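Local structure of membrane lipoprotein TpN32 (1XS5) at residues R93-F98 and A123-M128; L117-A122 and G167-G172. The protein binds L-methionine in a cleft between two lobes and probably serves as the periplasmic-type receptor of a methionine uptake system. All blocks are in the same frame, centred on the assembly; numbering follows the deposited sequence.

Contact 1: residues R93-F98 and A123-M128; sequences RHVSDF and AGFIRM
Ala123 opens the second segment with its methyl turned to Val95. The two side chains meet at 4.2 Å, Ala123 CB to Val95 CG2. Gly124 follows the last turn of helix 110-122. Its positive phi of 87° and two bonds back into that turn make a Schellman motif, a conformation that glycine readily adopts. The turn delivers Phe125, whose ring meets both Val95 and Phe98. Phe125 CG lies anti to its own carbonyl carbon (chi1 -73°), and the ring extends to the 93-98 loop. Val95 CG2 touches it obliquely, 3.6 Å from Phe125 CE2. On Phe98 the ring makes a T-shaped stack. The edge of Phe125 is directed at the face of Phe98, with the planes at 88° and the centroids 5.7 Å apart. The nearest ring atoms, Phe98 CD1 and Phe125 CZ, are 4.0 Å apart. No hydrogen bond crosses between the segments. The loop is braced from within instead. Ser96 N donates to ND1 of His94 at 2.9 Å, almost straight and in the plane of the imidazole. Arg93 N donates to OD2 of Asp97. Beyond Phe125 the chain leaves the loop and enters strand 127-128, which pairs with strand 141-143. Arg146 bridges the two segments, with its NH2 bonded to Val95 O and its backbone bonded to Phe125. The contact thus ties the loop between strands 86-88 and 103-107 to the C-terminal end of helix 110-122, where Phe125 also rests on Leu120.

Contact 2: residues L117-A122 and G167-G172; sequences LRLLEA and GAVING. With MET (methionine), chain B.
Leu119 and Leu120 pack helix 110-122 onto Val169 of strand 167-170. This is helix-on-sheet packing in one lobe of a periplasmic binding protein fold. Val169 is the single strand residue that meets the helix segment, and it divides its two methyls between two leucines. CG1, anti to the backbone N (chi1 176°), meets Leu119 CD1 at 3.9 Å. CG2 takes Leu120 CD2 at 4.0 Å. The Leu119 and Val169 side chains lie alongside each other, pointing opposite ways, and Leu120 comes in at an angle. All three are buried, and Ile106, Ala116 and Leu85 also touch Val169. The apolar part is therefore well enclosed, although the backbones stay apart, with 8.4 Å between Leu119 CA and Val169 CA. The solvent side of the helix is more open and more polar: Arg118 and Glu121 are partly exposed there, and Ala122 is exposed. Arg118 NH1 bonds Gly133 O. At the far end of the strand segment the surroundings change from core to pocket. Asn171, at the N-cap position of helix 172-177, belongs to the methionine site. Its ND2 donates to the carboxylate oxygen O of the bound methionine at 2.9 Å, with a nearly straight N-H...O angle of 171°.

Overall arrangement
Both contacts lie in the same lobe, with their centres about 10 Å apart. Helix 110-122 joins them: contact 2 uses its last turns, and contact 1 begins just after its end. Two bonds probably fasten the junction, Phe125 N to Leu120 O and Met128 N to Glu121 OE2, each at 3.0 Å. Contact 2 is the more central, about 13 Å from the chain centre to its own centre, against about 22 Å for contact 1. Contact 2 also reaches the ligand through Asn171. Arg115 and Asn112, earlier on the same helix, belong to the pocket too, and Arg115 NH1 bonds the methionine, as do Glu83 and Asn198. Contact 1 supplies no pocket residue.

Contact 1: residues R93-F98 and A123-M128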
ATOM      1  N   ARG A  93     -21.442  10.192   6.539  1.00 23.25           N
ATOM      2  CA  ARG A  93     -21.188  10.640   5.175  1.00 25.39           C
ATOM      3  C   ARG A  93     -20.326  11.915   5.104  1.00 25.56           C
ATOM      4  O   ARG A  93     -20.020  12.431   4.013  1.00 30.00           O
ATOM      5  CB  ARG A  93     -22.506  10.888   4.480  1.00 36.09           C
ATOM      6  CG  ARG A  93     -23.292   9.648   4.106  1.00 49.56           C
ATOM      7  CD  ARG A  93     -24.630  10.137   3.575  1.00 60.17           C
ATOM      8  NE  ARG A  93     -25.432   9.109   2.928  1.00 71.87           N
ATOM      9  CZ  ARG A  93     -26.699   9.291   2.556  1.00 76.81           C
ATOM     10  NH1 ARG A  93     -27.299  10.464   2.773  1.00 76.25           N
ATOM     11  NH2 ARG A  93     -27.370   8.301   1.969  1.00 79.89           N
ATOM     12  N   HIS A  94     -19.927  12.409   6.262  1.00 20.84           N
ATOM     13  CA  HIS A  94     -19.123  13.608   6.320  1.00 25.36           C
ATOM     14  C   HIS A  94     -18.242  13.547   7.519  1.00 24.81           C
ATOM     15  O   HIS A  94     -18.626  13.133   8.605  1.00 25.56           O
ATOM     16  CB  HIS A  94     -20.002  14.853   6.407  1.00 25.76           C
ATOM     17  CG  HIS A  94     -19.282  16.122   6.075  1.00 26.96           C
ATOM     18  ND1 HIS A  94     -18.313  16.668   6.896  1.00 30.92           N
ATOM     19  CD2 HIS A  94     -19.400  16.962   5.022  1.00 26.87           C
ATOM     20  CE1 HIS A  94     -17.870  17.791   6.358  1.00 29.72           C
ATOM     21  NE2 HIS A  94     -18.513  17.991   5.222  1.00 24.99           N
ATOM     22  N   VAL A  95     -17.026  13.980   7.297  1.00 24.86           N
ATOM     23  CA  VAL A  95     -16.030  13.999   8.308  1.00 25.69           C
ATOM     24  C   VAL A  95     -16.507  14.726   9.583  1.00 25.37           C
ATOM     25  O   VAL A  95     -16.158  14.332  10.697  1.00 25.64           O
ATOM     26  CB  VAL A  95     -14.748  14.571   7.620  1.00 30.86           C
ATOM     27  CG1 VAL A  95     -14.818  16.083   7.555  1.00 32.37           C
ATOM     28  CG2 VAL A  95     -13.501  13.999   8.219  1.00 23.55           C
ATOM     29  N   SER A  96     -17.363  15.742   9.457  1.00 26.03           N
ATOM     30  CA  SER A  96     -17.815  16.452  10.652  1.00 28.99           C
ATOM     31  C   SER A  96     -18.947  15.736  11.384  1.00 31.00           C
ATOM     32  O   SER A  96     -19.361  16.177  12.453  1.00 31.65           O
ATOM     33  CB  SER A  96     -18.260  17.891  10.321  1.00 30.42           C
ATOM     34  OG  SER A  96     -19.317  17.867   9.390  1.00 39.73           O
ATOM     35  N   ASP A  97     -19.444  14.653  10.795  1.00 32.16           N
ATOM     36  CA  ASP A  97     -20.520  13.848  11.384  1.00 31.59           C
ATOM     37  C   ASP A  97     -20.006  13.041  12.589  1.00 32.02           C
ATOM     38  O   ASP A  97     -20.801  12.664  13.450  1.00 34.34           O
ATOM     39  CB  ASP A  97     -21.062  12.813  10.379  1.00 37.08           C
ATOM     40  CG  ASP A  97     -22.088  13.373   9.391  1.00 39.35           C
ATOM     41  OD1 ASP A  97     -22.556  14.498   9.566  1.00 33.17           O
ATOM     42  OD2 ASP A  97     -22.440  12.639   8.424  1.00 45.63           O
ATOM     43  N   PHE A  98     -18.704  12.744  12.648  1.00 29.34           N
ATOM     44  CA  PHE A  98     -18.167  11.932  13.744  1.00 30.24           C
ATOM     45  C   PHE A  98     -18.330  12.538  15.120  1.00 33.02           C
ATOM     46  O   PHE A  98     -17.791  13.599  15.404  1.00 35.28           O
ATOM     47  CB  PHE A  98     -16.669  11.602  13.561  1.00 23.64           C
ATOM     48  CG  PHE A  98     -16.392  10.596  12.463  1.00 25.65           C
ATOM     49  CD1 PHE A  98     -16.398  10.983  11.135  1.00 21.62           C
ATOM     50  CD2 PHE A  98     -16.152   9.260  12.764  1.00 27.96           C
ATOM     51  CE1 PHE A  98     -16.170  10.047  10.121  1.00 25.29           C
ATOM     52  CE2 PHE A  98     -15.930   8.327  11.754  1.00 27.64           C
ATOM     53  CZ  PHE A  98     -15.936   8.712  10.443  1.00 22.00           C
ATOM     54  N   ALA A 123      -7.224  16.002   8.479  1.00 14.43           N
ATOM     55  CA  ALA A 123      -8.678  16.188   8.565  1.00 16.10           C
ATOM     56  C   ALA A 123      -9.121  16.886   9.876  1.00 19.63           C
ATOM     57  O   ALA A 123     -10.316  17.067  10.109  1.00 16.61           O
ATOM     58  CB  ALA A 123      -9.414  14.816   8.419  1.00 22.06           C
ATOM     59  N   GLY A 124      -8.155  17.241  10.725  1.00 17.52           N
ATOM     60  CA  GLY A 124      -8.460  17.964  11.950  1.00 19.42           C
ATOM     61  C   GLY A 124      -8.816  17.163  13.187  1.00 21.04           C
ATOM     62  O   GLY A 124      -9.194  17.752  14.191  1.00 18.34           O
ATOM     63  N   PHE A 125      -8.642  15.842  13.170  1.00 18.90           N
ATOM     64  CA  PHE A 125      -9.014  15.030  14.348  1.00 18.60           C
ATOM     65  C   PHE A 125      -7.989  15.026  15.472  1.00 20.77           C
ATOM     66  O   PHE A 125      -8.339  14.909  16.643  1.00 20.33           O
ATOM     67  CB  PHE A 125      -9.202  13.556  13.961  1.00 17.85           C
ATOM     68  CG  PHE A 125     -10.456  13.267  13.187  1.00 21.35           C
ATOM     69  CD1 PHE A 125     -11.669  13.069  13.838  1.00 30.07           C
ATOM     70  CD2 PHE A 125     -10.427  13.140  11.809  1.00 30.43           C
ATOM     71  CE1 PHE A 125     -12.818  12.754  13.134  1.00 27.14           C
ATOM     72  CE2 PHE A 125     -11.601  12.816  11.093  1.00 29.16           C
ATOM     73  CZ  PHE A 125     -12.790  12.629  11.778  1.00 32.73           C
ATOM     74  N   ILE A 126      -6.719  15.106  15.115  1.00 14.93           N
ATOM     75  CA  ILE A 126      -5.655  15.006  16.084  1.00 17.90           C
ATOM     76  C   ILE A 126      -4.452  15.810  15.653  1.00 20.86           C
ATOM     77  O   ILE A 126      -4.400  16.290  14.532  1.00 20.50           O
ATOM     78  CB  ILE A 126      -5.142  13.506  16.200  1.00 19.30           C
ATOM     79  CG1 ILE A 126      -4.609  13.029  14.826  1.00 21.52           C
ATOM     80  CG2 ILE A 126      -6.249  12.589  16.645  1.00 19.97           C
ATOM     81  CD1 ILE A 126      -3.956  11.632  14.802  1.00 20.47           C
ATOM     82  N   ARG A 127      -3.491  15.928  16.567  1.00 20.30           N
ATOM     83  CA  ARG A 127      -2.220  16.579  16.307  1.00 22.51           C
ATOM     84  C   ARG A 127      -1.110  15.647  16.752  1.00 23.78           C
ATOM     85  O   ARG A 127      -1.108  15.151  17.885  1.00 26.64           O
ATOM     86  CB  ARG A 127      -2.066  17.894  17.065  1.00 28.93           C
ATOM     87  CG  ARG A 127      -0.714  18.537  16.774  1.00 28.34           C
ATOM     88  CD  ARG A 127      -0.431  19.671  17.755  1.00 35.15           C
ATOM     89  NE  ARG A 127       0.784  20.368  17.368  1.00 37.41           N
ATOM     90  CZ  ARG A 127       0.837  21.678  17.174  1.00 41.81           C
ATOM     91  NH1 ARG A 127      -0.264  22.409  17.350  1.00 43.24           N
ATOM     92  NH2 ARG A 127       1.970  22.249  16.778  1.00 35.14           N
ATOM     93  N   MET A 128      -0.172  15.408  15.855  1.00 19.15           N
ATOM     94  CA  MET A 128       0.968  14.545  16.129  1.00 27.22           C
ATOM     95  C   MET A 128       2.150  15.351  16.724  1.00 34.19           C
ATOM     96  O   MET A 128       2.342  16.516  16.365  1.00 30.69           O
ATOM     97  CB  MET A 128       1.439  13.914  14.830  1.00 24.83           C
ATOM     98  CG  MET A 128       0.386  13.043  14.160  1.00 30.48           C
ATOM     99  SD  MET A 128      -0.050  11.658  15.223  1.00 27.55           S
ATOM    100  CE  MET A 128       1.493  10.732  15.287  1.00 30.69           C
TER

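Contact 2: residues L117-A122 and G167-G172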
ATOM      1  N   LEU A 117      -2.341   8.207  10.624  1.00 12.17           N
ATOM      2  CA  LEU A 117      -2.409   9.238  11.674  1.00 13.54           C
ATOM      3  C   LEU A 117      -2.249  10.646  11.042  1.00  9.92           C
ATOM      4  O   LEU A 117      -2.942  11.589  11.453  1.00 11.50           O
ATOM      5  CB  LEU A 117      -1.321   8.955  12.729  1.00 10.49           C
ATOM      6  CG  LEU A 117      -1.621   7.707  13.607  1.00 13.24           C
ATOM      7  CD1 LEU A 117      -0.388   7.389  14.526  1.00 16.60           C
ATOM      8  CD2 LEU A 117      -2.838   7.948  14.459  1.00 14.98           C
ATOM      9  N   ARG A 118      -1.373  10.767  10.035  1.00 12.47           N
ATOM     10  CA  ARG A 118      -1.185  12.055   9.357  1.00 14.74           C
ATOM     11  C   ARG A 118      -2.396  12.425   8.458  1.00 17.28           C
ATOM     12  O   ARG A 118      -2.667  13.609   8.185  1.00 14.65           O
ATOM     13  CB  ARG A 118       0.149  12.067   8.610  1.00 17.07           C
ATOM     14  CG  ARG A 118       1.282  11.938   9.610  1.00 21.92           C
ATOM     15  CD  ARG A 118       2.515  12.777   9.320  1.00 26.53           C
ATOM     16  NE  ARG A 118       3.429  12.823  10.478  1.00 30.01           N
ATOM     17  CZ  ARG A 118       4.359  11.906  10.762  1.00 31.92           C
ATOM     18  NH1 ARG A 118       4.535  10.835   9.968  1.00 32.94           N
ATOM     19  NH2 ARG A 118       5.117  12.066  11.847  1.00 26.91           N
ATOM     20  N   LEU A 119      -3.131  11.414   8.018  1.00 12.67           N
ATOM     21  CA  LEU A 119      -4.378  11.634   7.272  1.00 14.72           C
ATOM     22  C   LEU A 119      -5.415  12.231   8.247  1.00 10.68           C
ATOM     23  O   LEU A 119      -6.087  13.226   7.942  1.00 12.49           O
ATOM     24  CB  LEU A 119      -4.871  10.289   6.707  1.00 13.43           C
ATOM     25  CG  LEU A 119      -6.206  10.282   5.960  1.00 15.47           C
ATOM     26  CD1 LEU A 119      -6.292   8.970   5.145  1.00 14.30           C
ATOM     27  CD2 LEU A 119      -7.396  10.392   6.977  1.00 15.05           C
ATOM     28  N   LEU A 120      -5.565  11.607   9.421  1.00 10.85           N
ATOM     29  CA  LEU A 120      -6.513  12.087  10.449  1.00 12.70           C
ATOM     30  C   LEU A 120      -6.073  13.474  10.942  1.00 13.29           C
ATOM     31  O   LEU A 120      -6.889  14.316  11.243  1.00 15.11           O
ATOM     32  CB  LEU A 120      -6.536  11.092  11.640  1.00 10.58           C
ATOM     33  CG  LEU A 120      -7.116   9.711  11.231  1.00 12.88           C
ATOM     34  CD1 LEU A 120      -7.062   8.744  12.424  1.00 13.69           C
ATOM     35  CD2 LEU A 120      -8.537   9.863  10.791  1.00 16.51           C
ATOM     36  N   GLU A 121      -4.764  13.705  11.025  1.00 14.51           N
ATOM     37  CA  GLU A 121      -4.298  15.032  11.451  1.00 14.86           C
ATOM     38  C   GLU A 121      -4.748  16.096  10.416  1.00 19.76           C
ATOM     39  O   GLU A 121      -5.276  17.161  10.781  1.00 16.71           O
ATOM     40  CB  GLU A 121      -2.768  15.006  11.572  1.00 16.56           C
ATOM     41  CG  GLU A 121      -2.110  16.330  11.895  1.00 26.93           C
ATOM     42  CD  GLU A 121      -0.595  16.188  12.087  1.00 31.38           C
ATOM     43  OE1 GLU A 121       0.055  15.621  11.177  1.00 26.46           O
ATOM     44  OE2 GLU A 121      -0.058  16.645  13.135  1.00 27.29           O
ATOM     45  N   ALA A 122      -4.531  15.803   9.130  1.00 16.10           N
ATOM     46  CA  ALA A 122      -4.920  16.694   8.035  1.00 17.57           C
ATOM     47  C   ALA A 122      -6.428  16.986   8.053  1.00 21.62           C
ATOM     48  O   ALA A 122      -6.869  18.086   7.661  1.00 18.90           O
ATOM     49  CB  ALA A 122      -4.518  16.053   6.674  1.00 18.36           C
ATOM     50  N   GLY A 167     -15.483   4.436  11.957  1.00 13.26           N
ATOM     51  CA  GLY A 167     -14.775   4.702  10.703  1.00 14.84           C
ATOM     52  C   GLY A 167     -13.495   3.873  10.645  1.00 15.09           C
ATOM     53  O   GLY A 167     -13.103   3.253  11.641  1.00 16.21           O
ATOM     54  N   ALA A 168     -12.832   3.857   9.487  1.00 14.62           N
ATOM     55  CA  ALA A 168     -11.587   3.131   9.353  1.00 13.66           C
ATOM     56  C   ALA A 168     -10.773   3.744   8.228  1.00 13.29           C
ATOM     57  O   ALA A 168     -11.350   4.152   7.187  1.00 15.07           O
ATOM     58  CB  ALA A 168     -11.856   1.668   9.016  1.00 12.13           C
ATOM     59  N   VAL A 169      -9.464   3.836   8.450  1.00 11.92           N
ATOM     60  CA  VAL A 169      -8.520   4.353   7.421  1.00 10.26           C
ATOM     61  C   VAL A 169      -8.007   3.063   6.782  1.00 13.02           C
ATOM     62  O   VAL A 169      -7.248   2.315   7.411  1.00 13.57           O
ATOM     63  CB  VAL A 169      -7.393   5.137   8.088  1.00  8.08           C
ATOM     64  CG1 VAL A 169      -6.381   5.589   7.054  1.00 10.23           C
ATOM     65  CG2 VAL A 169      -8.015   6.394   8.808  1.00 12.23           C
ATOM     66  N   ILE A 170      -8.403   2.821   5.520  1.00 11.43           N
ATOM     67  CA  ILE A 170      -8.099   1.550   4.858  1.00 11.56           C
ATOM     68  C   ILE A 170      -7.210   1.672   3.640  1.00 12.02           C
ATOM     69  O   ILE A 170      -7.479   2.506   2.776  1.00 11.51           O
ATOM     70  CB  ILE A 170      -9.439   0.815   4.469  1.00  7.75           C
ATOM     71  CG1 ILE A 170     -10.324   0.674   5.719  1.00 12.04           C
ATOM     72  CG2 ILE A 170      -9.153  -0.663   3.988  1.00  8.87           C
ATOM     73  CD1 ILE A 170     -11.731   0.135   5.458  1.00 13.12           C
ATOM     74  N   ASN A 171      -6.128   0.880   3.588  1.00  7.55           N
ATOM     75  CA  ASN A 171      -5.244   0.918   2.405  1.00 11.14           C
ATOM     76  C   ASN A 171      -6.088   0.688   1.135  1.00 12.67           C
ATOM     77  O   ASN A 171      -6.997  -0.166   1.132  1.00 13.03           O
ATOM     78  CB  ASN A 171      -4.211  -0.205   2.391  1.00 11.30           C
ATOM     79  CG  ASN A 171      -3.343  -0.208   3.640  1.00 21.00           C
ATOM     80  OD1 ASN A 171      -3.793  -0.623   4.701  1.00 20.27           O
ATOM     81  ND2 ASN A 171      -2.116   0.278   3.512  1.00 12.72           N
ATOM     82  N   GLY A 172      -5.693   1.342   0.054  1.00  8.20           N
ATOM     83  CA  GLY A 172      -6.442   1.209  -1.187  1.00 15.87           C
ATOM     84  C   GLY A 172      -6.628  -0.226  -1.656  1.00 13.76           C
ATOM     85  O   GLY A 172      -7.734  -0.593  -2.044  1.00 15.79           O
TER
HETATM   86  N   MET B 301      -0.860  -1.131  -1.445  1.00 16.99           N
HETATM   87  CA  MET B 301      -0.544  -0.563  -0.084  1.00 15.58           C
HETATM   88  C   MET B 301      -0.742   0.966   0.006  1.00 19.64           C
HETATM   89  O   MET B 301      -1.366   1.443   0.987  1.00 18.90           O
HETATM   90  CB  MET B 301       0.914  -0.888   0.306  1.00 16.82           C
HETATM   91  CG  MET B 301       1.187  -0.600   1.768  1.00 13.47           C
HETATM   92  SD  MET B 301       2.889  -0.917   2.286  1.00 12.43           S
HETATM   93  CE  MET B 301       2.788  -2.748   2.466  1.00 10.58           C
HETATM   94  OXT MET B 301      -0.262   1.672  -0.909  1.00 20.90           O